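Local coordinates for DyP-type peroxidase (Pleurotus ostreatus PC15, PDB 6FSK), which is a haem b peroxidase of the dye-decolorizing family that probably uses hydrogen peroxide to oxidise dyes and Mn(II), at residues S272-A277 with G281-G286; V181-H184 with Y189-G192. The protein carries 1 engineered substitution. All blocks are in the same frame, centred on the assembly; numbering follows the deposited sequence.

Contact 1: residues S272-A277 with G281-G286; sequences SELLGA and GRWKSG. With HEM (protoporphyrin IX containing Fe), chain C.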
loop_
_atom_site.group_PDB
_atom_site.type_symbol
_atom_site.label_atom_id
_atom_site.label_comp_id
_atom_site.label_asym_id
_atom_site.label_seq_id
_atom_site.Cartn_x
_atom_site.Cartn_y
_atom_site.Cartn_z
ATOM N N SER A 272 -8.691 -25.706 -2.821
ATOM C CA SER A 272 -9.192 -24.354 -2.599
ATOM C C SER A 272 -8.084 -23.551 -1.933
ATOM O O SER A 272 -7.846 -22.354 -2.262
ATOM C CB SER A 272 -10.460 -24.395 -1.771
ATOM O OG SER A 272 -11.533 -24.920 -2.546
ATOM N N GLU A 273 -7.375 -24.175 -1.012
ATOM C CA GLU A 273 -6.262 -23.496 -0.315
ATOM C C GLU A 273 -5.152 -23.113 -1.288
ATOM O O GLU A 273 -4.616 -21.998 -1.293
ATOM C CB GLU A 273 -5.686 -24.421 0.767
ATOM C CG GLU A 273 -4.532 -23.892 1.624
ATOM C CD GLU A 273 -3.867 -25.026 2.486
ATOM O OE1 GLU A 273 -4.141 -26.290 2.260
ATOM O OE2 GLU A 273 -3.128 -24.692 3.456
ATOM N N LEU A 274 -4.878 -24.028 -2.212
ATOM C CA LEU A 274 -3.824 -23.835 -3.247
ATOM C C LEU A 274 -4.289 -22.713 -4.158
ATOM O O LEU A 274 -3.474 -21.915 -4.577
ATOM C CB LEU A 274 -3.623 -25.104 -4.042
ATOM C CG LEU A 274 -2.640 -25.021 -5.211
ATOM C CD1 LEU A 274 -1.273 -24.680 -4.735
ATOM C CD2 LEU A 274 -2.603 -26.308 -6.022
ATOM N N LEU A 275 -5.565 -22.652 -4.517
ATOM C CA LEU A 275 -6.007 -21.552 -5.369
ATOM C C LEU A 275 -5.745 -20.207 -4.751
ATOM O O LEU A 275 -5.283 -19.282 -5.446
ATOM C CB LEU A 275 -7.498 -21.663 -5.791
ATOM C CG LEU A 275 -8.067 -20.483 -6.590
ATOM C CD1 LEU A 275 -7.344 -20.403 -7.906
ATOM C CD2 LEU A 275 -9.577 -20.682 -6.800
ATOM N N GLY A 276 -6.094 -20.080 -3.465
ATOM C CA GLY A 276 -5.841 -18.802 -2.757
ATOM C C GLY A 276 -4.382 -18.411 -2.813
ATOM O O GLY A 276 -4.042 -17.261 -3.126
ATOM N N ALA A 277 -3.544 -19.376 -2.533
ATOM C CA ALA A 277 -2.094 -19.164 -2.530
ATOM C C ALA A 277 -1.589 -18.729 -3.878
ATOM O O ALA A 277 -0.720 -17.868 -4.013
ATOM C CB ALA A 277 -1.356 -20.414 -2.052
ATOM N N GLY A 281 0.221 -15.344 -4.530
ATOM C CA GLY A 281 1.678 -15.601 -4.664
ATOM C C GLY A 281 2.348 -16.103 -3.411
ATOM O O GLY A 281 3.561 -16.404 -3.488
ATOM N N ARG A 282 1.565 -16.221 -2.338
ATOM C CA ARG A 282 2.024 -16.785 -1.075
ATOM C C ARG A 282 0.934 -17.535 -0.438
ATOM O O ARG A 282 -0.228 -17.155 -0.607
ATOM C CB ARG A 282 2.529 -15.679 -0.089
ATOM C CG ARG A 282 3.693 -14.821 -0.526
ATOM C CD ARG A 282 4.068 -13.779 0.496
ATOM N NE ARG A 282 5.161 -12.967 0.035
ATOM C CZ ARG A 282 6.460 -13.280 0.164
ATOM N NH1 ARG A 282 6.879 -14.304 0.895
ATOM N NH2 ARG A 282 7.355 -12.500 -0.343
ATOM N N TRP A 283 1.305 -18.598 0.302
ATOM C CA TRP A 283 0.372 -19.226 1.232
ATOM C C TRP A 283 0.012 -18.208 2.321
ATOM O O TRP A 283 0.739 -17.213 2.525
ATOM C CB TRP A 283 1.090 -20.471 1.806
ATOM C CG TRP A 283 1.409 -21.474 0.785
ATOM C CD1 TRP A 283 2.587 -21.596 0.104
ATOM C CD2 TRP A 283 0.556 -22.528 0.278
ATOM N NE1 TRP A 283 2.513 -22.651 -0.808
ATOM C CE2 TRP A 283 1.312 -23.247 -0.686
ATOM C CE3 TRP A 283 -0.711 -22.963 0.575
ATOM C CZ2 TRP A 283 0.779 -24.348 -1.393
ATOM C CZ3 TRP A 283 -1.218 -24.070 -0.097
ATOM C CH2 TRP A 283 -0.478 -24.721 -1.101
ATOM N N LYS A 284 -1.071 -18.490 3.031
ATOM C CA LYS A 284 -1.508 -17.605 4.126
ATOM C C LYS A 284 -0.426 -17.377 5.126
ATOM O O LYS A 284 -0.311 -16.284 5.695
ATOM C CB LYS A 284 -2.807 -18.135 4.721
ATOM C CG LYS A 284 -4.022 -17.865 3.877
ATOM C CD LYS A 284 -5.291 -18.328 4.575
ATOM C CE LYS A 284 -6.517 -18.038 3.754
ATOM N NZ LYS A 284 -7.769 -18.488 4.394
ATOM N N SER A 285 0.406 -18.398 5.385
ATOM C CA SER A 285 1.548 -18.221 6.263
ATOM C C SER A 285 2.589 -17.178 5.861
ATOM O O SER A 285 3.342 -16.708 6.716
ATOM C CB SER A 285 2.315 -19.550 6.264
ATOM O OG SER A 285 2.939 -19.840 5.020
ATOM N N GLY A 286 2.658 -16.850 4.567
ATOM C CA GLY A 286 3.655 -15.995 4.008
ATOM C C GLY A 286 4.665 -16.757 3.169
ATOM O O GLY A 286 5.514 -16.171 2.501
HETATM C CHA HEM C . 2.185 -7.635 -1.424
HETATM C CHB HEM C . -2.352 -8.185 0.109
HETATM C CHC HEM C . -3.493 -3.996 -1.970
HETATM C CHD HEM C . 0.981 -3.579 -3.783
HETATM C C1A HEM C . 1.063 -8.182 -0.799
HETATM C C2A HEM C . 1.024 -9.401 -0.053
HETATM C C3A HEM C . -0.224 -9.535 0.418
HETATM C C4A HEM C . -0.976 -8.437 -0.108
HETATM C CMA HEM C . -0.763 -10.683 1.200
HETATM C CAA HEM C . 2.195 -10.355 0.123
HETATM C CBA HEM C . 3.070 -10.182 1.358
HETATM C CGA HEM C . 3.908 -8.932 1.313
HETATM O O1A HEM C . 4.909 -8.879 0.597
HETATM O O2A HEM C . 3.564 -7.971 2.047
HETATM C C1B HEM C . -3.107 -7.090 -0.320
HETATM C C2B HEM C . -4.439 -6.830 -0.013
HETATM C C3B HEM C . -4.799 -5.635 -0.552
HETATM C C4B HEM C . -3.592 -5.173 -1.253
HETATM C CMB HEM C . -5.363 -7.741 0.757
HETATM C CAB HEM C . -6.060 -4.862 -0.579
HETATM C CBB HEM C . -7.019 -5.023 0.307
HETATM C C1C HEM C . -2.465 -3.516 -2.721
HETATM C C2C HEM C . -2.416 -2.387 -3.551
HETATM C C3C HEM C . -1.173 -2.259 -4.099
HETATM C C4C HEM C . -0.382 -3.325 -3.531
HETATM C CMC HEM C . -3.579 -1.455 -3.758
HETATM C CAC HEM C . -0.596 -1.319 -5.098
HETATM C CBC HEM C . -1.325 -0.690 -6.043
HETATM C C1D HEM C . 1.681 -4.645 -3.211
HETATM C C2D HEM C . 3.164 -4.745 -3.381
HETATM C C3D HEM C . 3.495 -5.885 -2.661
HETATM C C4D HEM C . 2.241 -6.435 -2.175
HETATM C CMD HEM C . 4.079 -3.830 -4.090
HETATM C CAD HEM C . 4.867 -6.534 -2.521
HETATM C CBD HEM C . 5.208 -7.444 -3.658
HETATM C CGD HEM C . 6.620 -7.963 -3.551
HETATM O O1D HEM C . 6.706 -9.211 -3.665
HETATM O O2D HEM C . 7.533 -7.215 -3.267
HETATM N NA HEM C . -0.209 -7.623 -0.933
HETATM N NB HEM C . -2.623 -6.126 -1.140
HETATM N NC HEM C . -1.210 -4.164 -2.828
HETATM N ND HEM C . 1.190 -5.702 -2.561
HETATM FE FE HEM C . -0.718 -5.956 -1.928
#

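Contact 2: residues V181-H184 with Y189-G192; sequences VHAH and YLDG. Engineered in segment 189-192: Y189 (natural residue Phe). With HEM (protoporphyrin IX containing Fe), chain C.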
loop_
_atom_site.group_PDB
_atom_site.type_symbol
_atom_site.label_atom_id
_atom_site.label_comp_id
_atom_site.label_asym_id
_atom_site.label_seq_id
_atom_site.Cartn_x
_atom_site.Cartn_y
_atom_site.Cartn_z
ATOM N N VAL A 181 -2.555 -14.078 14.205
ATOM C CA VAL A 181 -2.826 -13.483 12.879
ATOM C C VAL A 181 -2.800 -11.933 12.863
ATOM O O VAL A 181 -3.249 -11.308 11.901
ATOM C CB VAL A 181 -4.116 -14.003 12.247
ATOM C CG1 VAL A 181 -4.063 -15.517 12.172
ATOM C CG2 VAL A 181 -5.396 -13.559 12.940
ATOM N N HIS A 182 -2.292 -11.290 13.917
ATOM C CA HIS A 182 -2.205 -9.868 13.946
ATOM C C HIS A 182 -1.616 -9.144 12.686
ATOM O O HIS A 182 -2.100 -8.078 12.334
ATOM C CB HIS A 182 -1.438 -9.424 15.194
ATOM C CG HIS A 182 0.016 -9.667 15.096
ATOM N ND1 HIS A 182 0.601 -10.829 15.534
ATOM C CD2 HIS A 182 1.000 -8.916 14.593
ATOM C CE1 HIS A 182 1.901 -10.755 15.351
ATOM N NE2 HIS A 182 2.164 -9.608 14.788
ATOM N N ALA A 183 -0.653 -9.724 11.994
ATOM C CA ALA A 183 -0.064 -9.130 10.787
ATOM C C ALA A 183 -0.633 -9.774 9.482
ATOM O O ALA A 183 -0.159 -9.374 8.390
ATOM C CB ALA A 183 1.448 -9.269 10.781
ATOM N N HIS A 184 -1.688 -10.536 9.587
ATOM C CA HIS A 184 -2.363 -11.039 8.423
ATOM C C HIS A 184 -3.492 -10.120 8.027
ATOM O O HIS A 184 -4.293 -9.714 8.843
ATOM C CB HIS A 184 -2.938 -12.423 8.703
ATOM C CG HIS A 184 -1.888 -13.495 8.895
ATOM N ND1 HIS A 184 -1.898 -14.689 8.207
ATOM C CD2 HIS A 184 -0.873 -13.571 9.770
ATOM C CE1 HIS A 184 -0.889 -15.441 8.630
ATOM N NE2 HIS A 184 -0.221 -14.772 9.550
ATOM N N TYR A 189 -3.844 -13.612 4.756
ATOM C CA TYR A 189 -2.458 -13.790 4.228
ATOM C C TYR A 189 -1.542 -12.879 5.017
ATOM O O TYR A 189 -1.827 -11.695 5.233
ATOM C CB TYR A 189 -2.408 -13.445 2.745
ATOM C CG TYR A 189 -3.151 -14.504 1.970
ATOM C CD1 TYR A 189 -4.508 -14.424 1.830
ATOM C CD2 TYR A 189 -2.496 -15.559 1.344
ATOM C CE1 TYR A 189 -5.280 -15.437 1.250
ATOM C CE2 TYR A 189 -3.226 -16.564 0.748
ATOM C CZ TYR A 189 -4.609 -16.512 0.694
ATOM O OH TYR A 189 -5.433 -17.487 0.083
ATOM N N LEU A 190 -0.393 -13.370 5.479
ATOM C CA LEU A 190 0.603 -12.524 6.136
ATOM C C LEU A 190 1.011 -11.403 5.192
ATOM O O LEU A 190 1.270 -11.599 4.041
ATOM C CB LEU A 190 1.823 -13.364 6.534
ATOM C CG LEU A 190 3.002 -12.606 7.174
ATOM C CD1 LEU A 190 2.453 -12.077 8.498
ATOM C CD2 LEU A 190 4.179 -13.549 7.434
ATOM N N ASP A 191 0.983 -10.162 5.691
ATOM C CA ASP A 191 1.192 -8.934 4.913
ATOM C C ASP A 191 2.353 -8.203 5.538
ATOM O O ASP A 191 2.641 -8.345 6.724
ATOM C CB ASP A 191 -0.097 -8.089 5.036
ATOM C CG ASP A 191 -0.233 -6.974 3.970
ATOM O OD1 ASP A 191 0.460 -6.964 2.939
ATOM O OD2 ASP A 191 -1.067 -6.061 4.219
ATOM N N GLY A 192 3.046 -7.451 4.727
ATOM C CA GLY A 192 4.192 -6.686 5.220
ATOM C C GLY A 192 5.550 -7.306 5.058
ATOM O O GLY A 192 6.461 -6.935 5.767
HETATM C CHA HEM C . 2.185 -7.635 -1.424
HETATM C CHB HEM C . -2.352 -8.185 0.109
HETATM C CHC HEM C . -3.493 -3.996 -1.970
HETATM C CHD HEM C . 0.981 -3.579 -3.783
HETATM C C1A HEM C . 1.063 -8.182 -0.799
HETATM C C2A HEM C . 1.024 -9.401 -0.053
HETATM C C3A HEM C . -0.224 -9.535 0.418
HETATM C C4A HEM C . -0.976 -8.437 -0.108
HETATM C CMA HEM C . -0.763 -10.683 1.200
HETATM C CAA HEM C . 2.195 -10.355 0.123
HETATM C CBA HEM C . 3.070 -10.182 1.358
HETATM C CGA HEM C . 3.908 -8.932 1.313
HETATM O O1A HEM C . 4.909 -8.879 0.597
HETATM O O2A HEM C . 3.564 -7.971 2.047
HETATM C C1B HEM C . -3.107 -7.090 -0.320
HETATM C C2B HEM C . -4.439 -6.830 -0.013
HETATM C C3B HEM C . -4.799 -5.635 -0.552
HETATM C C4B HEM C . -3.592 -5.173 -1.253
HETATM C CMB HEM C . -5.363 -7.741 0.757
HETATM C CAB HEM C . -6.060 -4.862 -0.579
HETATM C CBB HEM C . -7.019 -5.023 0.307
HETATM C C1C HEM C . -2.465 -3.516 -2.721
HETATM C C2C HEM C . -2.416 -2.387 -3.551
HETATM C C3C HEM C . -1.173 -2.259 -4.099
HETATM C C4C HEM C . -0.382 -3.325 -3.531
HETATM C CMC HEM C . -3.579 -1.455 -3.758
HETATM C CAC HEM C . -0.596 -1.319 -5.098
HETATM C CBC HEM C . -1.325 -0.690 -6.043
HETATM C C1D HEM C . 1.681 -4.645 -3.211
HETATM C C2D HEM C . 3.164 -4.745 -3.381
HETATM C C3D HEM C . 3.495 -5.885 -2.661
HETATM C C4D HEM C . 2.241 -6.435 -2.175
HETATM C CMD HEM C . 4.079 -3.830 -4.090
HETATM C CAD HEM C . 4.867 -6.534 -2.521
HETATM C CBD HEM C . 5.208 -7.444 -3.658
HETATM C CGD HEM C . 6.620 -7.963 -3.551
HETATM O O1D HEM C . 6.706 -9.211 -3.665
HETATM O O2D HEM C . 7.533 -7.215 -3.267
HETATM N NA HEM C . -0.209 -7.623 -0.933
HETATM N NB HEM C . -2.623 -6.126 -1.140
HETATM N NC HEM C . -1.210 -4.164 -2.828
HETATM N ND HEM C . 1.190 -5.702 -2.561
HETATM FE FE HEM C . -0.718 -5.956 -1.928
#

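Contact 1: residues S272-A277 with G281-G286
A277 sets its methyl group on one face of the W283 indole: CB stands 3.9 Å from the centroid of the six-membered ring, 20° off the normal, a CH-pi contact displaced toward the rim. The far end of the same ring meets the helix one turn earlier. E273 CG lies in the ring plane at the edge, 3.7 Å from W283 CZ3, and the carboxylate beyond it is turned almost perpendicular to the indole. L274 reaches the ring with one branch, CD1, 3.7 Å from W283 CH2; with CG anti to the backbone N (chi1 176°), this leucine sends its end closer to the tryptophan than its CB direction alone would. The indole NE1 is satisfied outside the two segments by the carbonyl of T292. Behind these side chains the last helical-type bond runs from G281 N to A277 O at 2.7 Å; at G281 the chain then leaves helical geometry with a positive phi (101°), a conformation glycine takes readily. Farther out, R282, in the loop after the helix, has its chain extended from CG to NE, and NE passes 3.7 Å from HEM CBA on a propionate arm. Its NH1 holds G286 O at 2.8 Å in the guanidinium plane and also bonds to N307 O. The arrangement is a glycine-terminated helix end whose following loop folds a tryptophan back on the last turns and delivers an arginine to the haem pocket.

Contact 2: residues V181-H184 with Y189-G192
H184 and L190 face each other where two loop segments form a single beta bridge, their CA atoms 4.0 Å apart. One conventional hydrogen bond joins the backbones, from D191 N to A183 O at 3.0 Å, with the donor tilted 24° from the carbonyl plane. A weaker CA-H...O contact accompanies it, H184 CA lying 3.3 Å from Y189 O. The apolar part is carried by L190. Its CB sits over a face of the H184 imidazole, 4.0 Å from the ring centroid and 13° off the normal, a CH-pi contact, while the backbone N of L190 lies above the same ring near its rim. L190 swings its CG opposite the backbone N (chi1 177°), which takes CD1 to A183 CB at 3.8 Å. The imidazole is held from outside the pair by ND1 bonding to G188 O, which helps fix how the ring is turned. Toward the cofactor, G192 N donates to propionate oxygen HEM O2A at 2.8 Å; D191 belongs to the second shell, its OD1 in a salt bridge with R355, which also hydrogen-bonds to the haem. The engineered Y189 brings CB to 3.6 Å from HEM CMA. The chemistry implies a division of labour: 181-184 holds 189-192 through the A183 carbonyl and the H184 ring, while Y189 packs on the haem methyl, G192 N binds the propionate and D191 is consistent with positioning R355.

Contact 2 closes before contact 1 opens, and their centres lie 13 Å apart on the same side of the chain's centre. They meet directly through K284, whose carbonyl O lies 2.9 Å from L190 N in a probable hydrogen bond, so the turn that begins at W283 runs beside the bridge of 181-184 with 189-192. The engineered tyrosine reaches the helix of contact 1, with Y189 OH 3.2 Å from G276 CA. Both contacts border one edge of the haem: R282 packs on the propionate arm whose carboxylate accepts from G192. S194, R336, R355 and I193 make further hydrogen bonds to the cofactor, and H329 is the axial ligand of its iron.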